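Long-range contacts in benzoylformate decarboxylase (Mycobacterium smegmatis, PDB 4Q9D), which belongs to the thiamine diphosphate-dependent enzymes and forms a tetramer of three-domain subunits with bound magnesium: residues S436-I441 with L487-I492; I454-L459 with P522-V527. All coordinates share one frame; numbering follows the deposited sequence.

Contact 1: S436-I441 with L487-I492; sequences SFQYSI and LDISSI. With FMT (formic acid), chain H.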
ATOM      1  N   SER B 436       3.109   9.975  30.716  1.00 21.00           N
ATOM      2  CA  SER B 436       3.883  10.368  29.551  1.00 22.16           C
ATOM      3  C   SER B 436       5.358  10.097  29.726  1.00 21.76           C
ATOM      4  O   SER B 436       6.023   9.656  28.790  1.00 25.68           O
ATOM      5  CB  SER B 436       3.684  11.863  29.250  1.00 22.01           C
ATOM      6  OG  SER B 436       2.323  12.095  28.881  1.00 29.92           O
ATOM      7  N   PHE B 437       5.869  10.363  30.926  1.00 22.19           N
ATOM      8  CA  PHE B 437       7.283  10.145  31.217  1.00 17.97           C
ATOM      9  C   PHE B 437       7.725   8.691  30.992  1.00 21.95           C
ATOM     10  O   PHE B 437       8.866   8.457  30.616  1.00 21.45           O
ATOM     11  CB  PHE B 437       7.620  10.552  32.655  1.00 20.54           C
ATOM     12  CG  PHE B 437       9.087  10.793  32.888  1.00 22.05           C
ATOM     13  CD1 PHE B 437       9.736  11.874  32.281  1.00 17.47           C
ATOM     14  CD2 PHE B 437       9.817   9.961  33.731  1.00 22.34           C
ATOM     15  CE1 PHE B 437      11.105  12.103  32.498  1.00 19.58           C
ATOM     16  CE2 PHE B 437      11.179  10.177  33.941  1.00 18.94           C
ATOM     17  CZ  PHE B 437      11.824  11.238  33.315  1.00 20.53           C
ATOM     18  N   GLN B 438       6.836   7.725  31.216  1.00 21.78           N
ATOM     19  CA  GLN B 438       7.207   6.296  31.088  1.00 25.99           C
ATOM     20  C   GLN B 438       7.432   5.791  29.668  1.00 23.30           C
ATOM     21  O   GLN B 438       8.225   4.860  29.472  1.00 27.00           O
ATOM     22  CB  GLN B 438       6.146   5.389  31.719  1.00 24.30           C
ATOM     23  CG  GLN B 438       5.730   5.819  33.103  1.00 20.78           C
ATOM     24  CD  GLN B 438       6.899   5.956  34.044  1.00 23.59           C
ATOM     25  OE1 GLN B 438       7.714   5.034  34.182  1.00 24.88           O
ATOM     26  NE2 GLN B 438       6.990   7.111  34.717  1.00 25.12           N
ATOM     27  N   TYR B 439       6.713   6.351  28.691  1.00 21.98           N
ATOM     28  CA  TYR B 439       6.747   5.830  27.308  1.00 24.11           C
ATOM     29  C   TYR B 439       8.143   5.729  26.736  1.00 24.18           C
ATOM     30  O   TYR B 439       8.493   4.723  26.122  1.00 22.83           O
ATOM     31  CB  TYR B 439       5.871   6.652  26.324  1.00 20.69           C
ATOM     32  CG  TYR B 439       4.381   6.448  26.501  1.00 27.91           C
ATOM     33  CD1 TYR B 439       3.637   5.698  25.599  1.00 24.90           C
ATOM     34  CD2 TYR B 439       3.712   7.056  27.557  1.00 29.13           C
ATOM     35  CE1 TYR B 439       2.245   5.536  25.778  1.00 28.74           C
ATOM     36  CE2 TYR B 439       2.355   6.901  27.743  1.00 30.31           C
ATOM     37  CZ  TYR B 439       1.632   6.134  26.871  1.00 32.57           C
ATOM     38  OH  TYR B 439       0.278   6.024  27.104  1.00 41.25           O
ATOM     39  N   SER B 440       8.919   6.794  26.917  1.00 22.50           N
ATOM     40  CA  SER B 440      10.246   6.886  26.333  1.00 22.34           C
ATOM     41  C   SER B 440      11.220   7.293  27.418  1.00 19.83           C
ATOM     42  O   SER B 440      12.159   8.048  27.179  1.00 22.64           O
ATOM     43  CB  SER B 440      10.273   7.920  25.189  1.00 23.30           C
ATOM     44  OG  SER B 440       9.341   7.580  24.165  1.00 26.94           O
ATOM     45  N   ILE B 441      10.989   6.762  28.610  1.00 21.90           N
ATOM     46  CA  ILE B 441      11.811   7.040  29.768  1.00 21.05           C
ATOM     47  C   ILE B 441      13.302   6.760  29.530  1.00 26.12           C
ATOM     48  O   ILE B 441      14.156   7.505  30.021  1.00 21.77           O
ATOM     49  CB  ILE B 441      11.263   6.294  31.040  1.00 22.49           C
ATOM     50  CG1 ILE B 441      11.826   6.907  32.340  1.00 23.94           C
ATOM     51  CG2 ILE B 441      11.454   4.777  30.949  1.00 21.07           C
ATOM     52  CD1 ILE B 441      10.997   6.448  33.598  1.00 27.46           C
ATOM     53  N   LEU B 487       5.319   3.348  41.289  1.00 22.27           N
ATOM     54  CA  LEU B 487       6.409   3.855  40.481  1.00 28.52           C
ATOM     55  C   LEU B 487       7.206   4.779  41.345  1.00 28.00           C
ATOM     56  O   LEU B 487       6.664   5.717  41.912  1.00 27.88           O
ATOM     57  CB  LEU B 487       5.901   4.651  39.278  1.00 29.96           C
ATOM     58  CG  LEU B 487       5.362   3.901  38.068  1.00 32.00           C
ATOM     59  CD1 LEU B 487       4.768   4.932  37.116  1.00 29.91           C
ATOM     60  CD2 LEU B 487       6.499   3.128  37.395  1.00 24.43           C
ATOM     61  N   ASP B 488       8.495   4.500  41.464  1.00 25.03           N
ATOM     62  CA  ASP B 488       9.405   5.426  42.118  1.00 26.77           C
ATOM     63  C   ASP B 488      10.286   6.010  41.019  1.00 30.50           C
ATOM     64  O   ASP B 488      11.301   5.427  40.619  1.00 23.72           O
ATOM     65  CB  ASP B 488      10.210   4.725  43.224  1.00 26.52           C
ATOM     66  CG  ASP B 488      11.314   5.620  43.811  1.00 27.83           C
ATOM     67  OD1 ASP B 488      11.347   6.835  43.542  1.00 34.03           O
ATOM     68  OD2 ASP B 488      12.173   5.087  44.523  1.00 39.61           O
ATOM     69  N   ILE B 489       9.854   7.148  40.489  1.00 26.91           N
ATOM     70  CA  ILE B 489      10.460   7.685  39.289  1.00 22.50           C
ATOM     71  C   ILE B 489      11.897   8.204  39.535  1.00 27.51           C
ATOM     72  O   ILE B 489      12.729   8.170  38.635  1.00 24.69           O
ATOM     73  CB  ILE B 489       9.540   8.741  38.643  1.00 20.15           C
ATOM     74  CG1 ILE B 489       8.264   8.054  38.131  1.00 22.30           C
ATOM     75  CG2 ILE B 489      10.295   9.490  37.519  1.00 19.66           C
ATOM     76  CD1 ILE B 489       7.236   8.985  37.566  1.00 25.49           C
ATOM     77  N   SER B 490      12.190   8.657  40.755  1.00 26.24           N
ATOM     78  CA  SER B 490      13.568   9.053  41.122  1.00 27.00           C
ATOM     79  C   SER B 490      14.572   7.912  41.035  1.00 23.97           C
ATOM     80  O   SER B 490      15.652   8.085  40.477  1.00 27.99           O
ATOM     81  CB  SER B 490      13.638   9.644  42.529  1.00 30.21           C
ATOM     82  OG  SER B 490      13.462  11.033  42.448  1.00 37.72           O
ATOM     83  N   SER B 491      14.214   6.747  41.564  1.00 26.48           N
ATOM     84  CA  SER B 491      15.095   5.584  41.438  1.00 29.01           C
ATOM     85  C   SER B 491      15.382   5.240  39.990  1.00 25.07           C
ATOM     86  O   SER B 491      16.532   4.943  39.627  1.00 31.44           O
ATOM     87  CB  SER B 491      14.505   4.376  42.152  1.00 27.36           C
ATOM     88  OG  SER B 491      14.401   4.708  43.518  1.00 48.63           O
ATOM     89  N   ILE B 492      14.343   5.277  39.158  1.00 29.12           N
ATOM     90  CA  ILE B 492      14.522   4.968  37.737  1.00 23.58           C
ATOM     91  C   ILE B 492      15.470   5.984  37.122  1.00 22.17           C
ATOM     92  O   ILE B 492      16.419   5.617  36.420  1.00 25.26           O
ATOM     93  CB  ILE B 492      13.162   4.917  36.980  1.00 23.83           C
ATOM     94  CG1 ILE B 492      12.239   3.886  37.617  1.00 22.51           C
ATOM     95  CG2 ILE B 492      13.349   4.599  35.486  1.00 26.53           C
ATOM     96  CD1 ILE B 492      10.740   3.982  37.138  1.00 26.93           C
TER
HETATM   97  C   FMT H 603       0.202  12.117  32.119  1.00 31.96           C
HETATM   98  O1  FMT H 603       0.964  11.938  31.175  1.00 36.69           O
HETATM   99  O2  FMT H 603       0.190  11.391  33.105  1.00 34.28           O
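The amide end of Gln438 meets two aliphatic side chains of 487-492 at once. Its NE2 lies 3.4 Å from Ile489 CD1, while its CD comes within 3.9 Å of Leu487 CD1, the leucine approaching from the opposite direction. A chain folded back at chi2 (-55°) brings the amide to this spot although the CB of Gln438 does not point at the partner segment. Beside the amide, Ile489 CG2 meets the Phe437 ring obliquely, closest to CE2 at 3.7 Å. That methyl stands opposite the backbone N of Ile489 and beside its carbonyl carbon, which leaves CG1 and CD1 to reach the glutamine. Next to it, Ile441 CD1 touches Ile492 CG2 at 3.5 Å, the two side chains crossing at about a right angle.

Farther out, Gln438 NE2 donates to Asp434 O, the backbone oxygen of a residue whose side chain belongs to the magnesium site. Asp488 occupies the N-cap of helix 489-495, where its OD1 accepts a weak bond from Ser491 N. At the start of 436-441, Ser436 N and OG both bind O1 of a formic acid, at 2.9 and 2.7 Å respectively. Phe496 of the second subunit packs on Gln438, and the interface between the two copies therefore reaches this contact.

Gln438 OE1 is buried without a partner in the model, while NE2 is satisfied; the amide is held through its nitrogen alone, in a contact that otherwise rests on hydrocarbon.

Contact 2: I454-L459 with P522-V527; sequences IVFVVL and PTVLVV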
ATOM      1  N   ILE B 454      19.230  19.704  30.697  1.00 22.21           N
ATOM      2  CA  ILE B 454      17.807  19.498  30.644  1.00 24.09           C
ATOM      3  C   ILE B 454      17.281  19.258  32.050  1.00 21.61           C
ATOM      4  O   ILE B 454      17.806  18.428  32.797  1.00 25.91           O
ATOM      5  CB  ILE B 454      17.434  18.286  29.775  1.00 23.87           C
ATOM      6  CG1 ILE B 454      18.071  18.391  28.378  1.00 23.19           C
ATOM      7  CG2 ILE B 454      15.904  18.161  29.691  1.00 17.86           C
ATOM      8  CD1 ILE B 454      17.857  17.119  27.573  1.00 22.64           C
ATOM      9  N   VAL B 455      16.231  19.985  32.400  1.00 24.24           N
ATOM     10  CA  VAL B 455      15.559  19.762  33.672  1.00 25.59           C
ATOM     11  C   VAL B 455      14.202  19.166  33.362  1.00 25.22           C
ATOM     12  O   VAL B 455      13.340  19.840  32.792  1.00 24.22           O
ATOM     13  CB  VAL B 455      15.372  21.087  34.469  1.00 25.10           C
ATOM     14  CG1 VAL B 455      14.704  20.794  35.799  1.00 24.59           C
ATOM     15  CG2 VAL B 455      16.727  21.790  34.672  1.00 27.32           C
ATOM     16  N   PHE B 456      14.025  17.894  33.695  1.00 24.42           N
ATOM     17  CA  PHE B 456      12.755  17.207  33.467  1.00 23.12           C
ATOM     18  C   PHE B 456      11.929  17.392  34.743  1.00 25.23           C
ATOM     19  O   PHE B 456      12.314  16.906  35.811  1.00 25.79           O
ATOM     20  CB  PHE B 456      12.986  15.688  33.237  1.00 19.68           C
ATOM     21  CG  PHE B 456      13.800  15.362  31.996  1.00 21.64           C
ATOM     22  CD1 PHE B 456      13.207  15.348  30.732  1.00 19.49           C
ATOM     23  CD2 PHE B 456      15.151  15.083  32.094  1.00 20.03           C
ATOM     24  CE1 PHE B 456      13.954  15.037  29.574  1.00 20.38           C
ATOM     25  CE2 PHE B 456      15.920  14.772  30.937  1.00 23.81           C
ATOM     26  CZ  PHE B 456      15.313  14.766  29.681  1.00 20.79           C
ATOM     27  N   VAL B 457      10.805  18.081  34.637  1.00 21.59           N
ATOM     28  CA  VAL B 457       9.930  18.263  35.777  1.00 23.12           C
ATOM     29  C   VAL B 457       8.734  17.356  35.586  1.00 18.71           C
ATOM     30  O   VAL B 457       7.891  17.582  34.717  1.00 20.85           O
ATOM     31  CB  VAL B 457       9.447  19.707  35.889  1.00 23.77           C
ATOM     32  CG1 VAL B 457       8.438  19.841  37.057  1.00 24.56           C
ATOM     33  CG2 VAL B 457      10.610  20.636  36.043  1.00 16.47           C
ATOM     34  N   VAL B 458       8.671  16.311  36.393  1.00 21.38           N
ATOM     35  CA  VAL B 458       7.663  15.276  36.214  1.00 21.29           C
ATOM     36  C   VAL B 458       6.530  15.428  37.224  1.00 24.70           C
ATOM     37  O   VAL B 458       6.743  15.369  38.428  1.00 24.28           O
ATOM     38  CB  VAL B 458       8.307  13.865  36.340  1.00 25.61           C
ATOM     39  CG1 VAL B 458       7.245  12.786  36.283  1.00 18.23           C
ATOM     40  CG2 VAL B 458       9.364  13.657  35.234  1.00 19.19           C
ATOM     41  N   LEU B 459       5.321  15.609  36.718  1.00 24.41           N
ATOM     42  CA  LEU B 459       4.160  15.801  37.578  1.00 30.63           C
ATOM     43  C   LEU B 459       3.510  14.469  37.920  1.00 26.62           C
ATOM     44  O   LEU B 459       2.781  13.873  37.115  1.00 28.49           O
ATOM     45  CB  LEU B 459       3.163  16.764  36.913  1.00 26.02           C
ATOM     46  CG  LEU B 459       3.602  18.232  36.763  1.00 33.63           C
ATOM     47  CD1 LEU B 459       4.643  18.415  35.709  1.00 33.33           C
ATOM     48  CD2 LEU B 459       2.380  19.086  36.414  1.00 45.21           C
ATOM     49  N   PRO B 522      21.625  16.536  33.195  1.00 30.82           N
ATOM     50  CA  PRO B 522      20.175  16.635  33.360  1.00 24.92           C
ATOM     51  C   PRO B 522      19.753  16.262  34.767  1.00 25.39           C
ATOM     52  O   PRO B 522      20.415  15.481  35.453  1.00 25.69           O
ATOM     53  CB  PRO B 522      19.654  15.560  32.389  1.00 20.50           C
ATOM     54  CG  PRO B 522      20.744  14.524  32.409  1.00 25.03           C
ATOM     55  CD  PRO B 522      22.032  15.321  32.467  1.00 22.82           C
ATOM     56  N   THR B 523      18.608  16.784  35.176  1.00 22.80           N
ATOM     57  CA  THR B 523      18.005  16.405  36.447  1.00 24.99           C
ATOM     58  C   THR B 523      16.550  16.048  36.192  1.00 26.19           C
ATOM     59  O   THR B 523      15.873  16.696  35.385  1.00 25.20           O
ATOM     60  CB  THR B 523      18.026  17.601  37.447  1.00 25.73           C
ATOM     61  OG1 THR B 523      19.368  18.052  37.623  1.00 24.44           O
ATOM     62  CG2 THR B 523      17.422  17.211  38.794  1.00 24.13           C
ATOM     63  N   VAL B 524      16.089  15.014  36.878  1.00 24.32           N
ATOM     64  CA  VAL B 524      14.691  14.636  36.909  1.00 19.00           C
ATOM     65  C   VAL B 524      14.104  15.006  38.288  1.00 25.01           C
ATOM     66  O   VAL B 524      14.479  14.442  39.316  1.00 26.42           O
ATOM     67  CB  VAL B 524      14.516  13.133  36.630  1.00 24.01           C
ATOM     68  CG1 VAL B 524      13.032  12.724  36.725  1.00 17.00           C
ATOM     69  CG2 VAL B 524      15.129  12.762  35.231  1.00 22.00           C
ATOM     70  N   LEU B 525      13.204  15.979  38.306  1.00 25.09           N
ATOM     71  CA  LEU B 525      12.561  16.395  39.551  1.00 28.26           C
ATOM     72  C   LEU B 525      11.155  15.820  39.545  1.00 22.99           C
ATOM     73  O   LEU B 525      10.349  16.119  38.663  1.00 23.53           O
ATOM     74  CB  LEU B 525      12.533  17.926  39.678  1.00 25.77           C
ATOM     75  CG  LEU B 525      13.907  18.607  39.730  1.00 27.19           C
ATOM     76  CD1 LEU B 525      13.759  20.138  39.786  1.00 25.34           C
ATOM     77  CD2 LEU B 525      14.768  18.097  40.876  1.00 24.73           C
ATOM     78  N   VAL B 526      10.876  14.964  40.510  1.00 24.87           N
ATOM     79  CA  VAL B 526       9.582  14.340  40.605  1.00 22.13           C
ATOM     80  C   VAL B 526       8.738  15.128  41.620  1.00 31.89           C
ATOM     81  O   VAL B 526       9.109  15.236  42.786  1.00 32.80           O
ATOM     82  CB  VAL B 526       9.729  12.847  40.987  1.00 25.24           C
ATOM     83  CG1 VAL B 526       8.372  12.168  40.937  1.00 24.89           C
ATOM     84  CG2 VAL B 526      10.720  12.140  40.005  1.00 19.33           C
ATOM     85  N   VAL B 527       7.621  15.694  41.158  1.00 29.79           N
ATOM     86  CA  VAL B 527       6.795  16.564  41.969  1.00 24.63           C
ATOM     87  C   VAL B 527       5.421  15.932  42.213  1.00 28.74           C
ATOM     88  O   VAL B 527       4.599  15.821  41.304  1.00 27.83           O
ATOM     89  CB  VAL B 527       6.614  17.936  41.310  1.00 29.86           C
ATOM     90  CG1 VAL B 527       5.800  18.864  42.229  1.00 33.30           C
ATOM     91  CG2 VAL B 527       7.982  18.576  40.968  1.00 28.28           C
TER
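Ile454 O receives Thr523 N at 3.0 Å, the first rung between two parallel strands, and Pro522 CA lies close to the same oxygen. Within its own strand, Ile454 CG2 sits 3.4 Å above the ring plane of Phe456, displaced toward the rim. Val455 points to the side of the sheet shared with Thr523 and Leu525. Its CG1, opposite the backbone N with chi1 at -178°, leans along the strand to Leu525 CD1, 4.1 Å away, and Ala516 of helix 506-518 packs against the Val455 side chain.

Phe456 is gripped through both backbone polar atoms, N donating to Thr523 O and O accepting from Leu525 N, each at 2.8 Å. Its ring goes to the other side, with Thr523 O and Pro522 CB near the plane at its edge. Val524 CG2 approaches Phe456 CD2 obliquely at 3.9 Å, and Val409 and Ala412 of helix 408-421 pack on the Phe456 side chain.

These are two inner strands of the six-stranded parallel sheet, order 2-1-3-4-6-5, of the C-terminal thiamine diphosphate-binding domain. The route from 454-460 to 523-528 runs through helix 489-495, the edge strand 499-502 and helix 506-518. On the opposite margin, Val455, Val457 and Leu459 bond through their backbones to strand 428-433.

Val457 returns to the side of Val455, its CG1 4.1 Å from Val527 CG2. Val458 repeats the double grip of Phe456: N donates to Leu525 O with an N-H...O angle of 172°, O accepts from Val527 N, and CG2 reaches Val524 CG1. Leu459, paired with Val527, points to the face of Val457, and its side chain is about 6 Å from the bound magnesium ion.

How the contacts relate
Both contacts are buried in the C-terminal domain, yet they illustrate two ways of joining a fold. Contact 2 lies among the inner strands of the sheet, held by a regular ladder of backbone bonds and untouched by other chains. Contact 1 sits on one face of that sheet, joins helix 434-439 to helix 489-495 through side chains, and extends to the second subunit. Their centres are 10 Å apart. Phe437 CD1 rests 3.5 Å from Val458 CG2, and Ile489 CG2 lies 3.7 Å from Val526 CG2, so Phe437 and Ile489 serve both contacts. Along the chain their segments alternate, interlocking helix and strand.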